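Local coordinates for conserved protein (Methanothermobacter thermautotrophicus, PDB 1I36) that is of unknown function but binds NADP and resembles 3-hydroxyacid dehydrogenases in structure, so it is probably an NADP-dependent oxidoreductase, at residues Ala73-Ile87 against Ala98-Ile112. The protein carries 1 engineered substitution. Residues are numbered along the deposited sequence; the frame is centred on the assembly and turned at random.
Sequences ARRAGRHVRGIYVDI and ASSLIEKGGFVDAAI. With NAP (NADP nicotinamide-adenine-dinucleotide phosphate), chain C.
Gly77 comes so close to Leu101 that its CA lies 3.1 Å from Leu101 O in a CA-H...O contact; any side chain here would run into that carbonyl. Beside it, Ile102 drops CD1 squarely over the face of the Tyr84 ring, 3.7 Å from the ring centroid. The ring is carried there by a chi1 of -174°, with CG anti to the backbone N, and Tyr84 CD1 meets Phe107 CD2 obliquely at 3.8 Å. Cutting Tyr84 back to an alanine is likely to leave Ile102 CD1 without the ring face it rests on and to open a gap beside Phe107. At the surface, Lys104 bends back so that NZ reaches Arg78 O at 2.7 Å from above the carbonyl plane, while its CD lies over one face of the Arg81 guanidinium. Strands 83-86 and 106-112 run parallel, joined by five backbone hydrogen bonds. On the face away from Tyr84, Ile83 CG2 presses tightly on Val108 CG2 (3.4 Å), and Phe135 of helix 132-136 covers Val85 and Val108. Past strand 83-86, Ile87 O lies 3.4 Å from NADP O4D and Ile112 sits beside the nicotinamide. Strand 83-86, helix 92-101 and strand 106-112 form a Rossmann-fold beta-alpha-beta crossover.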
loop_
_atom_site.group_PDB
_atom_site.type_symbol
_atom_site.label_atom_id
_atom_site.label_comp_id
_atom_site.label_asym_id
_atom_site.label_seq_id
_atom_site.Cartn_x
_atom_site.Cartn_y
_atom_site.Cartn_z
ATOM N N ALA A 73 -23.136 -26.539 10.335
ATOM C CA ALA A 73 -24.336 -25.909 9.788
ATOM C C ALA A 73 -25.368 -26.956 9.327
ATOM O O ALA A 73 -26.578 -26.742 9.458
ATOM C CB ALA A 73 -23.956 -24.988 8.610
ATOM N N ARG A 74 -24.892 -28.022 8.674
ATOM C CA ARG A 74 -25.793 -29.083 8.226
ATOM C C ARG A 74 -26.567 -29.597 9.447
ATOM O O ARG A 74 -27.792 -29.650 9.422
ATOM C CB ARG A 74 -24.990 -30.237 7.570
ATOM C CG ARG A 74 -25.825 -31.536 7.326
ATOM C CD ARG A 74 -26.854 -31.345 6.247
ATOM N NE ARG A 74 -26.254 -31.367 4.919
ATOM C CZ ARG A 74 -26.936 -31.308 3.782
ATOM N NH1 ARG A 74 -28.256 -31.215 3.789
ATOM N NH2 ARG A 74 -26.295 -31.364 2.633
ATOM N N ARG A 75 -25.870 -29.896 10.545
ATOM C CA ARG A 75 -26.541 -30.394 11.749
ATOM C C ARG A 75 -27.482 -29.384 12.397
ATOM O O ARG A 75 -28.599 -29.722 12.785
ATOM C CB ARG A 75 -25.531 -30.840 12.805
ATOM C CG ARG A 75 -24.830 -32.140 12.464
ATOM C CD ARG A 75 -23.939 -32.602 13.605
ATOM N NE ARG A 75 -22.763 -31.752 13.731
ATOM C CZ ARG A 75 -21.652 -31.879 13.004
ATOM N NH1 ARG A 75 -21.551 -32.831 12.093
ATOM N NH2 ARG A 75 -20.653 -31.012 13.160
ATOM N N ALA A 76 -27.017 -28.147 12.534
ATOM C CA ALA A 76 -27.838 -27.112 13.151
ATOM C C ALA A 76 -29.030 -26.712 12.266
ATOM O O ALA A 76 -30.144 -26.486 12.758
ATOM C CB ALA A 76 -26.961 -25.905 13.461
ATOM N N GLY A 77 -28.823 -26.731 10.960
ATOM C CA GLY A 77 -29.863 -26.327 10.022
ATOM C C GLY A 77 -31.168 -27.109 10.025
ATOM O O GLY A 77 -32.166 -26.655 9.453
ATOM N N ARG A 78 -31.135 -28.321 10.563
ATOM C CA ARG A 78 -32.339 -29.146 10.650
ATOM C C ARG A 78 -33.217 -28.653 11.798
ATOM O O ARG A 78 -34.385 -29.031 11.886
ATOM C CB ARG A 78 -31.965 -30.608 10.951
ATOM C CG ARG A 78 -31.358 -31.352 9.803
ATOM C CD ARG A 78 -30.839 -32.714 10.229
ATOM N NE ARG A 78 -30.030 -33.229 9.147
ATOM C CZ ARG A 78 -28.783 -33.659 9.272
ATOM N NH1 ARG A 78 -28.171 -33.668 10.453
ATOM N NH2 ARG A 78 -28.122 -33.992 8.178
ATOM N N HIS A 79 -32.657 -27.823 12.683
ATOM C CA HIS A 79 -33.375 -27.349 13.847
ATOM C C HIS A 79 -33.518 -25.841 14.091
ATOM O O HIS A 79 -34.562 -25.373 14.551
ATOM C CB HIS A 79 -32.739 -27.978 15.089
ATOM C CG HIS A 79 -32.705 -29.477 15.063
ATOM N ND1 HIS A 79 -31.608 -30.192 14.623
ATOM C CD2 HIS A 79 -33.633 -30.397 15.419
ATOM C CE1 HIS A 79 -31.861 -31.487 14.712
ATOM N NE2 HIS A 79 -33.083 -31.638 15.192
ATOM N N VAL A 80 -32.447 -25.083 13.852
ATOM C CA VAL A 80 -32.457 -23.648 14.130
ATOM C C VAL A 80 -33.563 -22.892 13.421
ATOM O O VAL A 80 -33.729 -23.014 12.208
ATOM C CB VAL A 80 -31.075 -23.009 13.768
ATOM C CG1 VAL A 80 -31.139 -21.494 13.931
ATOM C CG2 VAL A 80 -29.992 -23.596 14.683
ATOM N N ARG A 81 -34.318 -22.109 14.181
ATOM C CA ARG A 81 -35.394 -21.305 13.620
ATOM C C ARG A 81 -35.145 -19.824 13.934
ATOM O O ARG A 81 -35.795 -18.939 13.373
ATOM C CB ARG A 81 -36.754 -21.764 14.156
ATOM C CG ARG A 81 -37.257 -23.049 13.497
ATOM C CD ARG A 81 -38.588 -23.459 14.065
ATOM N NE ARG A 81 -39.001 -24.733 13.487
ATOM C CZ ARG A 81 -39.697 -24.862 12.361
ATOM N NH1 ARG A 81 -40.084 -23.781 11.677
ATOM N NH2 ARG A 81 -39.937 -26.082 11.882
ATOM N N GLY A 82 -34.165 -19.571 14.795
ATOM C CA GLY A 82 -33.790 -18.200 15.130
ATOM C C GLY A 82 -32.704 -17.769 14.142
ATOM O O GLY A 82 -32.763 -18.089 12.938
ATOM N N ILE A 83 -31.702 -17.058 14.650
ATOM C CA ILE A 83 -30.581 -16.612 13.819
ATOM C C ILE A 83 -29.338 -17.469 14.089
ATOM O O ILE A 83 -29.008 -17.790 15.226
ATOM C CB ILE A 83 -30.264 -15.134 14.094
ATOM C CG1 ILE A 83 -31.379 -14.289 13.506
ATOM C CG2 ILE A 83 -28.969 -14.703 13.435
ATOM C CD1 ILE A 83 -31.395 -12.951 14.098
ATOM N N TYR A 84 -28.702 -17.877 13.005
ATOM C CA TYR A 84 -27.483 -18.686 13.049
ATOM C C TYR A 84 -26.343 -17.754 12.567
ATOM O O TYR A 84 -26.374 -17.230 11.452
ATOM C CB TYR A 84 -27.632 -19.870 12.096
ATOM C CG TYR A 84 -26.466 -20.842 12.175
ATOM C CD1 TYR A 84 -25.361 -20.700 11.317
ATOM C CD2 TYR A 84 -26.498 -21.917 13.042
ATOM C CE1 TYR A 84 -24.326 -21.630 11.313
ATOM C CE2 TYR A 84 -25.479 -22.853 13.061
ATOM C CZ TYR A 84 -24.393 -22.705 12.185
ATOM O OH TYR A 84 -23.404 -23.637 12.190
ATOM N N VAL A 85 -25.410 -17.496 13.468
ATOM C CA VAL A 85 -24.280 -16.608 13.230
ATOM C C VAL A 85 -23.005 -17.407 13.032
ATOM O O VAL A 85 -22.520 -18.055 13.946
ATOM C CB VAL A 85 -24.120 -15.654 14.421
ATOM C CG1 VAL A 85 -23.074 -14.592 14.127
ATOM C CG2 VAL A 85 -25.481 -14.981 14.714
ATOM N N ASP A 86 -22.503 -17.406 11.810
ATOM C CA ASP A 86 -21.287 -18.143 11.514
ATOM C C ASP A 86 -20.098 -17.170 11.590
ATOM O O ASP A 86 -19.998 -16.216 10.811
ATOM C CB ASP A 86 -21.378 -18.825 10.148
ATOM C CG ASP A 86 -20.212 -19.799 9.913
ATOM O OD1 ASP A 86 -19.041 -19.371 9.954
ATOM O OD2 ASP A 86 -20.455 -20.993 9.705
ATOM N N ILE A 87 -19.186 -17.459 12.512
ATOM C CA ILE A 87 -18.043 -16.589 12.713
ATOM C C ILE A 87 -16.733 -17.303 12.368
ATOM O O ILE A 87 -15.653 -16.803 12.636
ATOM C CB ILE A 87 -18.064 -16.010 14.158
ATOM C CG1 ILE A 87 -17.310 -14.688 14.227
ATOM C CG2 ILE A 87 -17.523 -17.035 15.170
ATOM C CD1 ILE A 87 -17.650 -13.877 15.511
ATOM N N ALA A 98 -22.988 -22.526 3.642
ATOM C CA ALA A 98 -23.424 -22.757 5.016
ATOM C C ALA A 98 -24.795 -22.101 5.211
ATOM O O ALA A 98 -25.668 -22.657 5.881
ATOM C CB ALA A 98 -22.418 -22.199 6.016
ATOM N N SER A 99 -24.990 -20.934 4.610
ATOM C CA SER A 99 -26.286 -20.251 4.653
ATOM C C SER A 99 -27.407 -21.144 4.075
ATOM O O SER A 99 -28.500 -21.217 4.640
ATOM C CB SER A 99 -26.254 -18.979 3.812
ATOM O OG SER A 99 -27.418 -18.222 4.102
ATOM N N SER A 100 -27.143 -21.802 2.954
ATOM C CA SER A 100 -28.165 -22.659 2.347
ATOM C C SER A 100 -28.561 -23.843 3.229
ATOM O O SER A 100 -29.649 -24.401 3.067
ATOM C CB SER A 100 -27.734 -23.120 0.961
ATOM O OG SER A 100 -26.656 -24.038 1.053
ATOM N N LEU A 101 -27.696 -24.208 4.175
ATOM C CA LEU A 101 -27.930 -25.312 5.125
ATOM C C LEU A 101 -28.844 -24.931 6.297
ATOM O O LEU A 101 -29.381 -25.798 6.989
ATOM C CB LEU A 101 -26.578 -25.826 5.655
ATOM C CG LEU A 101 -25.812 -26.553 4.545
ATOM C CD1 LEU A 101 -24.387 -26.964 5.042
ATOM C CD2 LEU A 101 -26.609 -27.801 4.106
ATOM N N ILE A 102 -28.963 -23.647 6.582
ATOM C CA ILE A 102 -29.858 -23.177 7.665
ATOM C C ILE A 102 -31.210 -22.947 6.918
ATOM O O ILE A 102 -31.542 -21.849 6.495
ATOM C CB ILE A 102 -29.313 -21.854 8.292
ATOM C CG1 ILE A 102 -27.888 -22.104 8.850
ATOM C CG2 ILE A 102 -30.300 -21.293 9.372
ATOM C CD1 ILE A 102 -27.733 -23.348 9.753
ATOM N N GLU A 103 -31.938 -24.032 6.693
ATOM C CA GLU A 103 -33.195 -23.996 5.928
ATOM C C GLU A 103 -34.421 -23.341 6.569
ATOM O O GLU A 103 -35.306 -22.852 5.867
ATOM C CB GLU A 103 -33.542 -25.433 5.485
ATOM C CG GLU A 103 -32.458 -26.020 4.597
ATOM C CD GLU A 103 -32.526 -27.543 4.440
ATOM O OE1 GLU A 103 -33.360 -28.204 5.119
ATOM O OE2 GLU A 103 -31.705 -28.072 3.640
ATOM N N LYS A 104 -34.436 -23.269 7.885
ATOM C CA LYS A 104 -35.568 -22.707 8.602
ATOM C C LYS A 104 -35.223 -21.507 9.464
ATOM O O LYS A 104 -36.050 -21.062 10.245
ATOM C CB LYS A 104 -36.138 -23.771 9.532
ATOM C CG LYS A 104 -36.602 -25.022 8.857
ATOM C CD LYS A 104 -37.374 -25.866 9.851
ATOM C CE LYS A 104 -36.470 -26.686 10.752
ATOM N NZ LYS A 104 -36.228 -28.034 10.124
ATOM N N GLY A 105 -33.999 -21.001 9.359
ATOM C CA GLY A 105 -33.615 -19.881 10.189
ATOM C C GLY A 105 -32.971 -18.771 9.404
ATOM O O GLY A 105 -32.916 -18.830 8.196
ATOM N N GLY A 106 -32.577 -17.708 10.090
ATOM C CA GLY A 106 -31.906 -16.620 9.415
ATOM C C GLY A 106 -30.410 -16.861 9.591
ATOM O O GLY A 106 -29.974 -17.372 10.627
ATOM N N PHE A 107 -29.619 -16.526 8.581
ATOM C CA PHE A 107 -28.179 -16.743 8.670
ATOM C C PHE A 107 -27.474 -15.396 8.660
ATOM O O PHE A 107 -27.792 -14.541 7.852
ATOM C CB PHE A 107 -27.696 -17.554 7.474
ATOM C CG PHE A 107 -26.219 -17.875 7.514
ATOM C CD1 PHE A 107 -25.282 -16.957 7.064
ATOM C CD2 PHE A 107 -25.783 -19.108 7.938
ATOM C CE1 PHE A 107 -23.911 -17.284 7.027
ATOM C CE2 PHE A 107 -24.403 -19.450 7.901
ATOM C CZ PHE A 107 -23.487 -18.526 7.437
ATOM N N VAL A 108 -26.464 -15.258 9.506
ATOM C CA VAL A 108 -25.655 -14.041 9.577
ATOM C C VAL A 108 -24.181 -14.385 9.407
ATOM O O VAL A 108 -23.667 -15.276 10.085
ATOM C CB VAL A 108 -25.832 -13.340 10.959
ATOM C CG1 VAL A 108 -24.898 -12.089 11.052
ATOM C CG2 VAL A 108 -27.311 -12.857 11.090
ATOM N N ASP A 109 -23.521 -13.713 8.464
ATOM C CA ASP A 109 -22.073 -13.927 8.228
ATOM C C ASP A 109 -21.399 -12.903 9.164
ATOM O O ASP A 109 -21.546 -11.712 8.936
ATOM C CB ASP A 109 -21.790 -13.579 6.762
ATOM C CG ASP A 109 -20.322 -13.618 6.404
ATOM O OD1 ASP A 109 -19.494 -14.077 7.227
ATOM O OD2 ASP A 109 -19.999 -13.172 5.284
ATOM N N ALA A 110 -20.771 -13.345 10.258
ATOM C CA ALA A 110 -20.079 -12.387 11.146
ATOM C C ALA A 110 -18.586 -12.564 10.859
ATOM O O ALA A 110 -18.143 -13.680 10.658
ATOM C CB ALA A 110 -20.369 -12.720 12.618
ATOM N N ALA A 111 -17.810 -11.484 10.867
ATOM C CA ALA A 111 -16.364 -11.590 10.617
ATOM C C ALA A 111 -15.640 -10.744 11.668
ATOM O O ALA A 111 -15.922 -9.544 11.822
ATOM C CB ALA A 111 -16.018 -11.090 9.197
ATOM N N ILE A 112 -14.712 -11.385 12.367
ATOM C CA ILE A 112 -13.915 -10.761 13.417
ATOM C C ILE A 112 -12.836 -9.935 12.708
ATOM O O ILE A 112 -12.069 -10.467 11.905
ATOM C CB ILE A 112 -13.279 -11.837 14.322
ATOM C CG1 ILE A 112 -14.396 -12.501 15.148
ATOM C CG2 ILE A 112 -12.267 -11.190 15.300
ATOM C CD1 ILE A 112 -13.939 -13.703 16.010
HETATM P PA NAP C . -10.499 -23.069 19.169
HETATM O O1A NAP C . -10.022 -23.659 17.932
HETATM O O2A NAP C . -10.105 -21.953 20.003
HETATM O O5B NAP C . -12.118 -23.411 19.400
HETATM C C5B NAP C . -13.083 -24.189 18.476
HETATM C C4B NAP C . -13.647 -25.071 19.490
HETATM O O4B NAP C . -14.711 -25.784 18.500
HETATM C C3B NAP C . -13.325 -26.230 19.781
HETATM O O3B NAP C . -13.421 -25.719 21.044
HETATM C C2B NAP C . -13.774 -27.637 19.739
HETATM O O2B NAP C . -14.082 -28.507 20.595
HETATM C C1B NAP C . -14.838 -27.188 18.934
HETATM N N9A NAP C . -15.105 -28.105 17.807
HETATM C C8A NAP C . -14.372 -28.779 16.825
HETATM N N7A NAP C . -15.141 -29.551 16.090
HETATM C C5A NAP C . -16.421 -29.390 16.583
HETATM C C6A NAP C . -17.689 -29.950 16.221
HETATM N N6A NAP C . -17.816 -30.828 15.224
HETATM N N1A NAP C . -18.807 -29.560 16.946
HETATM C C2A NAP C . -18.697 -28.670 17.974
HETATM N N3A NAP C . -17.538 -28.108 18.373
HETATM C C4A NAP C . -16.426 -28.509 17.622
HETATM O O3 NAP C . -10.890 -21.944 18.000
HETATM P PN NAP C . -11.223 -20.277 18.014
HETATM O O1N NAP C . -9.922 -19.532 18.085
HETATM O O2N NAP C . -12.180 -20.145 19.119
HETATM O O5D NAP C . -11.989 -19.821 16.706
HETATM C C5D NAP C . -13.303 -20.337 16.375
HETATM C C4D NAP C . -13.641 -19.903 14.960
HETATM O O4D NAP C . -13.576 -18.470 14.692
HETATM C C3D NAP C . -12.739 -20.525 13.865
HETATM O O3D NAP C . -13.428 -20.930 12.640
HETATM C C2D NAP C . -11.704 -19.493 13.568
HETATM O O2D NAP C . -11.148 -19.610 12.290
HETATM C C1D NAP C . -12.490 -18.184 13.805
HETATM N N1N NAP C . -11.653 -17.035 14.186
HETATM C C2N NAP C . -10.873 -17.084 15.350
HETATM C C3N NAP C . -10.104 -15.906 15.636
HETATM C C7N NAP C . -9.255 -15.817 16.813
HETATM O O7N NAP C . -8.602 -14.784 17.051
HETATM N N7N NAP C . -9.145 -16.844 17.695
HETATM C C4N NAP C . -10.176 -14.799 14.761
HETATM C C5N NAP C . -10.935 -14.779 13.641
HETATM C C6N NAP C . -11.677 -15.895 13.355
HETATM P P2B NAP C . -12.806 -29.508 20.969
HETATM O O1X NAP C . -11.792 -28.757 21.784
HETATM O O2X NAP C . -13.516 -30.514 21.711
HETATM O O3X NAP C . -12.216 -29.895 19.705
HETATM O O HOH W 1 -29.295 -28.545 7.442
HETATM O O HOH W 2 -30.410 -30.183 5.679
HETATM O O HOH W 3 -32.621 -23.969 9.996
HETATM O O HOH W 4 -33.937 -28.730 7.783
HETATM O O HOH W 5 -14.344 -14.349 11.675
#